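Local coordinates for protein allantoin racemase (Pseudomonas fluorescens, PDB 5LG5) that probably interconverts the two enantiomers of allantoin and related 5-substituted hydantoins, as an allantoin racemase of the HyuE family, at residues E[122-127]-E[137-142]; E[95-100]-E[128-133]; E[3-8]-E[16-21]. One frame throughout, in Å; residues are numbered along the deposited sequence.

Interaction 1: residues E[122-127]-E[137-142]; sequences LIEDRL and ASVRAS
On the strand outermost in its parallel sheet within this chain, Val139 meets the helix that runs antiparallel to it through Ile123, Glu124 and Leu127. The segment axes come within 9.2 Å at an angle of 146°. Val139 points at the helix and uses both of its methyls. CG1 meets CG2 of Ile123 at 3.9 Å. CG2 touches two other side chains, 3.9 Å from CG of Glu124 and 4.2 Å from CD1 of Leu127. With chi1 at -63°, CG1 of Ile123 lies beside the backbone N and CG2 is anti to it, which brings CG2 against the valine methyls. Helix 120-129 is the connecting helix of a beta-alpha-beta unit, with strand 110-114 before it and strand 136-141 after it. Ile123 also packs on Thr114 of strand 110-114, and Leu127 on its Tyr110 and Val112. The Glu124 chain runs on extended past CG. Its carboxylate joins the strand through a water. The water donates to OE2 of Glu124 at 2.6 Å and accepts from the backbone N of Val139 at 2.9 Å. This gives the N-H of Val139 a partner. On the face turned from the helix, Ser138 forms a hydrogen bond and Arg140 a salt bridge with Asp171, at the end of helix 153-171. Arg126, elsewhere on the helix, forms a salt bridge with Glu82 and packs on Tyr51 of a second subunit.

Interaction 2: residues E[95-100]-E[128-133]; sequences ITEAAA and KLAGLY
The CA atoms of Glu97 and Ala130 are 7.1 Å apart, and those of Ala100 and Leu132 6.6 Å. Segment 95-100 is the first part of helix 95-103. Segment 128-133 is the C-terminal end of helix 120-129 and the turn after it. Gly131 leaves the helix with positive phi (70°) and two bonds back into the last turn, a Schellman motif. Past that turn, Leu132 comes back to face helix 95-103. Its CD1 does the touching. It lies 3.7 Å from CB of Glu97, close to that residue's carbonyl oxygen too, and 4.2 Å from CB of Ala100. The Glu97 and Leu132 chains meet at about a right angle. Glu97 bends at chi2 (147°), and the methyl of Ala130 lies against this bend. Ala130 CB is 3.6 Å from CG and 3.7 Å from CD of Glu97. The carboxylate continues to Arg81, where OE2 forms a salt bridge with NE. An alanine in place of Glu97 would probably leave a gap beside the Ala130 methyl, take the CG contact from Leu132, and leave Arg81 without this carboxylate. A fourth subunit borders the contact: its Phe105 packs on Glu97, its Met104 on Leu132, and NH1 of its Arg135 hydrogen-bonds to O of Ala130. The contact is mostly aliphatic. The buried carboxylate is paired with Arg81, which probably offsets the cost of burying it while CB and CG pack on the helix end and the turn.

Interaction 3: residues E[3-8]-E[16-21]; sequences ILVVNV and ETIAEQ
Ile18 lays its CG2 methyl against CG1 of Val5, 3.6 Å away, where a helix rests on a strand. The two side chains meet at a slant. Val5 leaves the strand toward the helix, and Ile18 leaves the helix toward the strand. CG2 of Ile18 is anti to the backbone N, and CG1, at chi1 -69°, lies beside it and runs on extended. That extension carries CD1 along to Asn7. There CD1 stands 4.1 Å from OD1, a loose van der Waals touch of a methyl on an amide oxygen, with the two chains at about a right angle. The CA of Val5 is closest to that of Ala19, at 6.8 Å, and the CA of Asn7 to that of Ile18, at 7.7 Å. Strand 2-7, helix 12-25 and strand 31-35 form a beta-alpha-beta crossover. The strand is an inner one of its parallel sheet, between 31-35 and 70-74. Both neighbours share in the packing: Val5 also touches Ile32, and Ile18 touches Ala74. Val6 points away from helix 12-25 and lies on helix 47-63, so helices cover both faces of the sheet at this strand. OD1 of Asn7 hydrogen-bonds to the backbone N of Asn9, an Asx turn, and its ND2 bonds to OG1 of Thr15 on the helix. The amide is thus held at both ends, which should fix its rotation. Two kinds of chemistry meet around Ile18. Apolar branches fill the space between sheet and helix, and the buried amide takes its polar partners from the loop and the first turn of the helix, so it can sit beside an apolar methyl.

All three contacts are buried, and none is a surface patch. Interactions 1 and 2 share helix 120-129 and touch directly: Leu127 O and Leu132 N are 2.8 Å apart, a probable hydrogen bond, and Leu127 CD2 packs on Thr96 and Ala100. Interaction 3 lies across the chain's centre, about 22 Å from interaction 1 centre to centre. Interactions 1 and 3 each pack a crossover helix on a strand, but of different parallel sheets. Interaction 1 uses the strand outermost within this chain and has a bridging water; interaction 3 uses an inner strand and a bonded amide. Interaction 2 sets the end of helix 120-129 and the turn after it on helix 95-103 and lies against another subunit, whereas no other chain touches the segments of interaction 3.

Interaction 1: residues E[122-127]-E[137-142]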
loop_
_atom_site.group_PDB
_atom_site.type_symbol
_atom_site.label_atom_id
_atom_site.label_comp_id
_atom_site.label_asym_id
_atom_site.label_seq_id
_atom_site.Cartn_x
_atom_site.Cartn_y
_atom_site.Cartn_z
ATOM N N LEU E 122 -11.467 -3.380 -14.810
ATOM C CA LEU E 122 -12.694 -3.475 -14.024
ATOM C C LEU E 122 -12.531 -4.567 -12.951
ATOM O O LEU E 122 -12.895 -4.384 -11.784
ATOM C CB LEU E 122 -13.892 -3.803 -14.924
ATOM C CG LEU E 122 -14.429 -2.817 -15.988
ATOM C CD1 LEU E 122 -15.939 -2.633 -15.935
ATOM C CD2 LEU E 122 -13.700 -1.497 -16.008
ATOM N N ILE E 123 -12.010 -5.720 -13.358
ATOM C CA ILE E 123 -11.768 -6.817 -12.414
ATOM C C ILE E 123 -10.714 -6.440 -11.378
ATOM O O ILE E 123 -10.888 -6.689 -10.183
ATOM C CB ILE E 123 -11.378 -8.099 -13.165
ATOM C CG1 ILE E 123 -12.554 -8.516 -14.057
ATOM C CG2 ILE E 123 -10.967 -9.222 -12.196
ATOM C CD1 ILE E 123 -12.193 -9.537 -15.116
ATOM N N GLU E 124 -9.630 -5.830 -11.837
ATOM C CA GLU E 124 -8.591 -5.334 -10.939
ATOM C C GLU E 124 -9.210 -4.399 -9.891
ATOM O O GLU E 124 -8.927 -4.522 -8.701
ATOM C CB GLU E 124 -7.494 -4.620 -11.728
ATOM C CG GLU E 124 -6.632 -5.552 -12.580
ATOM C CD GLU E 124 -5.713 -4.801 -13.510
ATOM O OE1 GLU E 124 -5.969 -3.591 -13.731
ATOM O OE2 GLU E 124 -4.749 -5.419 -14.029
ATOM N N ASP E 125 -10.066 -3.481 -10.332
ATOM C CA ASP E 125 -10.692 -2.548 -9.396
ATOM C C ASP E 125 -11.610 -3.256 -8.372
ATOM O O ASP E 125 -11.551 -2.964 -7.178
ATOM C CB ASP E 125 -11.449 -1.435 -10.142
ATOM C CG ASP E 125 -10.522 -0.378 -10.761
ATOM O OD1 ASP E 125 -11.023 0.433 -11.575
ATOM O OD2 ASP E 125 -9.308 -0.351 -10.462
ATOM N N ARG E 126 -12.427 -4.206 -8.827
ATOM C CA ARG E 126 -13.319 -4.934 -7.914
ATOM C C ARG E 126 -12.561 -5.772 -6.864
ATOM O O ARG E 126 -12.986 -5.872 -5.711
ATOM C CB ARG E 126 -14.321 -5.822 -8.682
ATOM C CG ARG E 126 -15.357 -5.052 -9.533
ATOM C CD ARG E 126 -16.148 -4.017 -8.727
ATOM N NE ARG E 126 -17.058 -4.632 -7.754
ATOM C CZ ARG E 126 -17.826 -3.947 -6.904
ATOM N NH1 ARG E 126 -17.780 -2.624 -6.892
ATOM N NH2 ARG E 126 -18.635 -4.581 -6.061
ATOM N N LEU E 127 -11.472 -6.407 -7.287
ATOM C CA LEU E 127 -10.649 -7.229 -6.396
ATOM C C LEU E 127 -9.937 -6.367 -5.351
ATOM O O LEU E 127 -9.788 -6.769 -4.188
ATOM C CB LEU E 127 -9.645 -8.065 -7.209
ATOM C CG LEU E 127 -10.244 -9.204 -8.051
ATOM C CD1 LEU E 127 -9.195 -9.879 -8.942
ATOM C CD2 LEU E 127 -10.887 -10.237 -7.135
ATOM N N ALA E 137 -1.742 -12.545 -8.719
ATOM C CA ALA E 137 -0.540 -12.422 -9.544
ATOM C C ALA E 137 -0.800 -11.607 -10.823
ATOM O O ALA E 137 0.086 -10.903 -11.311
ATOM C CB ALA E 137 0.017 -13.797 -9.886
ATOM N N SER E 138 -2.014 -11.714 -11.359
ATOM C CA SER E 138 -2.396 -10.986 -12.562
ATOM C C SER E 138 -3.852 -11.233 -12.919
ATOM O O SER E 138 -4.464 -12.221 -12.498
ATOM C CB SER E 138 -1.506 -11.386 -13.749
ATOM O OG SER E 138 -1.575 -12.779 -13.998
ATOM N N VAL E 139 -4.404 -10.310 -13.694
ATOM C CA VAL E 139 -5.670 -10.527 -14.356
ATOM C C VAL E 139 -5.385 -10.473 -15.837
ATOM O O VAL E 139 -4.880 -9.466 -16.335
ATOM C CB VAL E 139 -6.692 -9.447 -13.972
ATOM C CG1 VAL E 139 -8.033 -9.651 -14.746
ATOM C CG2 VAL E 139 -6.895 -9.457 -12.472
ATOM N N ARG E 140 -5.672 -11.560 -16.538
ATOM C CA ARG E 140 -5.323 -11.656 -17.950
ATOM C C ARG E 140 -6.537 -11.891 -18.821
ATOM O O ARG E 140 -7.455 -12.626 -18.446
ATOM C CB ARG E 140 -4.339 -12.797 -18.179
ATOM C CG ARG E 140 -2.989 -12.576 -17.571
ATOM C CD ARG E 140 -2.051 -13.669 -18.017
ATOM N NE ARG E 140 -0.673 -13.253 -17.847
ATOM C CZ ARG E 140 0.112 -12.898 -18.851
ATOM N NH1 ARG E 140 -0.349 -12.947 -20.094
ATOM N NH2 ARG E 140 1.358 -12.520 -18.607
ATOM N N ALA E 141 -6.510 -11.301 -20.007
ATOM C CA ALA E 141 -7.608 -11.453 -20.945
ATOM C C ALA E 141 -7.258 -12.473 -22.022
ATOM O O ALA E 141 -6.188 -12.424 -22.609
ATOM C CB ALA E 141 -7.949 -10.106 -21.582
ATOM N N SER E 142 -8.182 -13.380 -22.295
ATOM C CA SER E 142 -7.985 -14.349 -23.362
ATOM C C SER E 142 -8.066 -13.659 -24.725
ATOM O O SER E 142 -7.482 -14.131 -25.696
ATOM C CB SER E 142 -9.016 -15.470 -23.242
ATOM O OG SER E 142 -10.315 -14.964 -23.446
HETATM O O HOH W 1 -3.640 -7.609 -13.034
#

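Interaction 2: residues E[95-100]-E[128-133]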
loop_
_atom_site.group_PDB
_atom_site.type_symbol
_atom_site.label_atom_id
_atom_site.label_comp_id
_atom_site.label_asym_id
_atom_site.label_seq_id
_atom_site.Cartn_x
_atom_site.Cartn_y
_atom_site.Cartn_z
ATOM N N ILE E 95 -19.422 -13.935 -7.715
ATOM C CA ILE E 95 -18.519 -15.018 -8.120
ATOM C C ILE E 95 -17.071 -14.556 -8.223
ATOM O O ILE E 95 -16.148 -15.360 -8.131
ATOM C CB ILE E 95 -18.962 -15.703 -9.429
ATOM C CG1 ILE E 95 -18.805 -14.759 -10.628
ATOM C CG2 ILE E 95 -20.401 -16.216 -9.298
ATOM C CD1 ILE E 95 -19.123 -15.429 -11.994
ATOM N N THR E 96 -16.890 -13.251 -8.401
ATOM C CA THR E 96 -15.570 -12.643 -8.462
ATOM C C THR E 96 -14.813 -12.876 -7.171
ATOM O O THR E 96 -13.714 -13.434 -7.153
ATOM C CB THR E 96 -15.688 -11.118 -8.646
ATOM O OG1 THR E 96 -16.541 -10.823 -9.765
ATOM C CG2 THR E 96 -14.315 -10.488 -8.839
ATOM N N GLU E 97 -15.416 -12.443 -6.079
ATOM C CA GLU E 97 -14.802 -12.583 -4.777
ATOM C C GLU E 97 -14.821 -14.024 -4.322
ATOM O O GLU E 97 -13.849 -14.508 -3.756
ATOM C CB GLU E 97 -15.492 -11.627 -3.816
ATOM C CG GLU E 97 -15.247 -10.214 -4.315
ATOM C CD GLU E 97 -16.376 -9.260 -4.040
ATOM O OE1 GLU E 97 -16.520 -8.308 -4.833
ATOM O OE2 GLU E 97 -17.118 -9.460 -3.053
ATOM N N ALA E 98 -15.886 -14.739 -4.658
ATOM C CA ALA E 98 -15.933 -16.161 -4.348
ATOM C C ALA E 98 -14.721 -16.859 -4.957
ATOM O O ALA E 98 -13.992 -17.560 -4.253
ATOM C CB ALA E 98 -17.217 -16.776 -4.862
ATOM N N ALA E 99 -14.464 -16.623 -6.245
ATOM C CA ALA E 99 -13.333 -17.281 -6.902
ATOM C C ALA E 99 -11.993 -16.897 -6.267
ATOM O O ALA E 99 -11.187 -17.775 -5.942
ATOM C CB ALA E 99 -13.325 -16.981 -8.399
ATOM N N ALA E 100 -11.757 -15.596 -6.070
ATOM C CA ALA E 100 -10.474 -15.155 -5.535
ATOM C C ALA E 100 -10.279 -15.658 -4.119
ATOM O O ALA E 100 -9.220 -16.173 -3.772
ATOM C CB ALA E 100 -10.353 -13.639 -5.594
ATOM N N LYS E 128 -9.485 -5.186 -5.775
ATOM C CA LYS E 128 -8.863 -4.228 -4.860
ATOM C C LYS E 128 -9.843 -3.744 -3.810
ATOM O O LYS E 128 -9.538 -3.738 -2.613
ATOM C CB LYS E 128 -8.281 -3.044 -5.637
ATOM C CG LYS E 128 -6.989 -3.390 -6.361
ATOM C CD LYS E 128 -6.514 -2.236 -7.237
ATOM C CE LYS E 128 -5.256 -2.625 -7.997
ATOM N NZ LYS E 128 -4.821 -1.525 -8.915
ATOM N N LEU E 129 -11.035 -3.375 -4.264
ATOM C CA LEU E 129 -12.071 -2.880 -3.378
ATOM C C LEU E 129 -12.494 -3.967 -2.394
ATOM O O LEU E 129 -12.823 -3.673 -1.239
ATOM C CB LEU E 129 -13.299 -2.433 -4.186
ATOM C CG LEU E 129 -13.295 -0.942 -4.555
ATOM C CD1 LEU E 129 -14.421 -0.583 -5.531
ATOM C CD2 LEU E 129 -13.315 -0.041 -3.325
ATOM N N ALA E 130 -12.501 -5.218 -2.854
ATOM C CA ALA E 130 -12.887 -6.341 -2.005
ATOM C C ALA E 130 -11.763 -6.732 -1.046
ATOM O O ALA E 130 -11.963 -7.554 -0.164
ATOM C CB ALA E 130 -13.304 -7.543 -2.859
ATOM N N GLY E 131 -10.584 -6.154 -1.227
ATOM C CA GLY E 131 -9.437 -6.497 -0.405
ATOM C C GLY E 131 -8.932 -7.891 -0.697
ATOM O O GLY E 131 -8.433 -8.583 0.195
ATOM N N LEU E 132 -9.045 -8.306 -1.953
ATOM C CA LEU E 132 -8.616 -9.644 -2.366
ATOM C C LEU E 132 -7.551 -9.607 -3.437
ATOM O O LEU E 132 -7.208 -10.638 -4.003
ATOM C CB LEU E 132 -9.815 -10.473 -2.853
ATOM C CG LEU E 132 -10.850 -10.887 -1.804
ATOM C CD1 LEU E 132 -12.063 -11.479 -2.476
ATOM C CD2 LEU E 132 -10.256 -11.894 -0.822
ATOM N N TYR E 133 -7.041 -8.416 -3.732
ATOM C CA TYR E 133 -6.084 -8.249 -4.821
ATOM C C TYR E 133 -4.618 -8.509 -4.450
ATOM O O TYR E 133 -3.791 -8.767 -5.324
ATOM C CB TYR E 133 -6.236 -6.873 -5.472
ATOM C CG TYR E 133 -5.497 -6.782 -6.781
ATOM C CD1 TYR E 133 -5.971 -7.441 -7.913
ATOM C CD2 TYR E 133 -4.309 -6.064 -6.882
ATOM C CE1 TYR E 133 -5.289 -7.374 -9.117
ATOM C CE2 TYR E 133 -3.621 -5.996 -8.077
ATOM C CZ TYR E 133 -4.114 -6.651 -9.186
ATOM O OH TYR E 133 -3.427 -6.578 -10.374
#

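Interaction 3: residues E[3-8]-E[16-21]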
loop_
_atom_site.group_PDB
_atom_site.type_symbol
_atom_site.label_atom_id
_atom_site.label_comp_id
_atom_site.label_asym_id
_atom_site.label_seq_id
_atom_site.Cartn_x
_atom_site.Cartn_y
_atom_site.Cartn_z
ATOM N N ILE E 3 -31.129 -20.653 -3.286
ATOM C CA ILE E 3 -30.147 -19.650 -3.664
ATOM C C ILE E 3 -30.435 -19.164 -5.067
ATOM O O ILE E 3 -30.523 -19.974 -5.996
ATOM C CB ILE E 3 -28.702 -20.221 -3.610
ATOM C CG1 ILE E 3 -28.418 -20.840 -2.233
ATOM C CG2 ILE E 3 -27.675 -19.160 -3.926
ATOM C CD1 ILE E 3 -27.026 -21.438 -2.121
ATOM N N LEU E 4 -30.634 -17.854 -5.214
ATOM C CA LEU E 4 -30.745 -17.236 -6.532
ATOM C C LEU E 4 -29.349 -17.068 -7.088
ATOM O O LEU E 4 -28.443 -16.628 -6.383
ATOM C CB LEU E 4 -31.449 -15.873 -6.499
ATOM C CG LEU E 4 -32.961 -15.713 -6.282
ATOM C CD1 LEU E 4 -33.613 -16.927 -5.659
ATOM C CD2 LEU E 4 -33.288 -14.448 -5.505
ATOM N N VAL E 5 -29.178 -17.487 -8.336
ATOM C CA VAL E 5 -27.944 -17.306 -9.057
ATOM C C VAL E 5 -28.270 -16.418 -10.243
ATOM O O VAL E 5 -28.936 -16.850 -11.176
ATOM C CB VAL E 5 -27.385 -18.659 -9.484
ATOM C CG1 VAL E 5 -26.038 -18.494 -10.173
ATOM C CG2 VAL E 5 -27.249 -19.545 -8.251
ATOM N N VAL E 6 -27.836 -15.162 -10.185
ATOM C CA VAL E 6 -28.296 -14.165 -11.140
ATOM C C VAL E 6 -27.230 -13.829 -12.164
ATOM O O VAL E 6 -26.126 -13.400 -11.830
ATOM C CB VAL E 6 -28.754 -12.883 -10.423
ATOM C CG1 VAL E 6 -29.471 -11.969 -11.393
ATOM C CG2 VAL E 6 -29.677 -13.238 -9.273
ATOM N N ASN E 7 -27.557 -14.073 -13.421
ATOM C CA ASN E 7 -26.690 -13.703 -14.522
ATOM C C ASN E 7 -26.617 -12.179 -14.535
ATOM O O ASN E 7 -27.594 -11.508 -14.178
ATOM C CB ASN E 7 -27.301 -14.237 -15.813
ATOM C CG ASN E 7 -26.373 -14.133 -17.013
ATOM O OD1 ASN E 7 -25.255 -13.612 -16.931
ATOM N ND2 ASN E 7 -26.858 -14.613 -18.154
ATOM N N VAL E 8 -25.482 -11.610 -14.918
ATOM C CA VAL E 8 -25.399 -10.154 -14.963
ATOM C C VAL E 8 -25.853 -9.677 -16.329
ATOM O O VAL E 8 -26.240 -8.507 -16.498
ATOM C CB VAL E 8 -23.982 -9.623 -14.676
ATOM C CG1 VAL E 8 -23.645 -9.772 -13.181
ATOM C CG2 VAL E 8 -22.954 -10.355 -15.541
ATOM N N GLU E 16 -28.579 -20.405 -17.956
ATOM C CA GLU E 16 -28.781 -21.851 -17.881
ATOM C C GLU E 16 -27.466 -22.585 -17.631
ATOM O O GLU E 16 -27.387 -23.480 -16.791
ATOM C CB GLU E 16 -29.456 -22.341 -19.165
ATOM C CG GLU E 16 -30.949 -22.046 -19.215
ATOM C CD GLU E 16 -31.640 -22.661 -20.429
ATOM O OE1 GLU E 16 -31.064 -23.587 -21.047
ATOM O OE2 GLU E 16 -32.740 -22.178 -20.789
ATOM N N THR E 17 -26.433 -22.202 -18.372
ATOM C CA THR E 17 -25.118 -22.797 -18.203
ATOM C C THR E 17 -24.634 -22.575 -16.774
ATOM O O THR E 17 -24.155 -23.497 -16.118
ATOM C CB THR E 17 -24.104 -22.190 -19.171
ATOM O OG1 THR E 17 -24.540 -22.397 -20.518
ATOM C CG2 THR E 17 -22.732 -22.808 -18.967
ATOM N N ILE E 18 -24.784 -21.343 -16.292
ATOM C CA ILE E 18 -24.353 -20.995 -14.942
ATOM C C ILE E 18 -25.153 -21.799 -13.933
ATOM O O ILE E 18 -24.600 -22.349 -12.973
ATOM C CB ILE E 18 -24.509 -19.481 -14.673
ATOM C CG1 ILE E 18 -23.510 -18.688 -15.513
ATOM C CG2 ILE E 18 -24.291 -19.169 -13.208
ATOM C CD1 ILE E 18 -23.773 -17.166 -15.509
ATOM N N ALA E 19 -26.462 -21.862 -14.152
ATOM C CA ALA E 19 -27.348 -22.583 -13.243
ATOM C C ALA E 19 -27.067 -24.089 -13.205
ATOM O O ALA E 19 -27.144 -24.701 -12.141
ATOM C CB ALA E 19 -28.801 -22.318 -13.598
ATOM N N GLU E 20 -26.742 -24.690 -14.350
ATOM C CA GLU E 20 -26.417 -26.118 -14.347
ATOM C C GLU E 20 -25.207 -26.370 -13.465
ATOM O O GLU E 20 -25.183 -27.304 -12.666
ATOM C CB GLU E 20 -26.060 -26.640 -15.737
ATOM C CG GLU E 20 -27.144 -26.731 -16.766
ATOM C CD GLU E 20 -26.574 -27.225 -18.097
ATOM O OE1 GLU E 20 -25.358 -27.548 -18.144
ATOM O OE2 GLU E 20 -27.335 -27.286 -19.089
ATOM N N GLN E 21 -24.188 -25.532 -13.638
ATOM C CA GLN E 21 -22.960 -25.676 -12.874
ATOM C C GLN E 21 -23.204 -25.504 -11.391
ATOM O O GLN E 21 -22.620 -26.213 -10.570
ATOM C CB GLN E 21 -21.916 -24.667 -13.348
ATOM C CG GLN E 21 -21.340 -25.019 -14.700
ATOM C CD GLN E 21 -20.692 -26.393 -14.695
ATOM O OE1 GLN E 21 -19.970 -26.757 -13.756
ATOM N NE2 GLN E 21 -20.934 -27.160 -15.756
#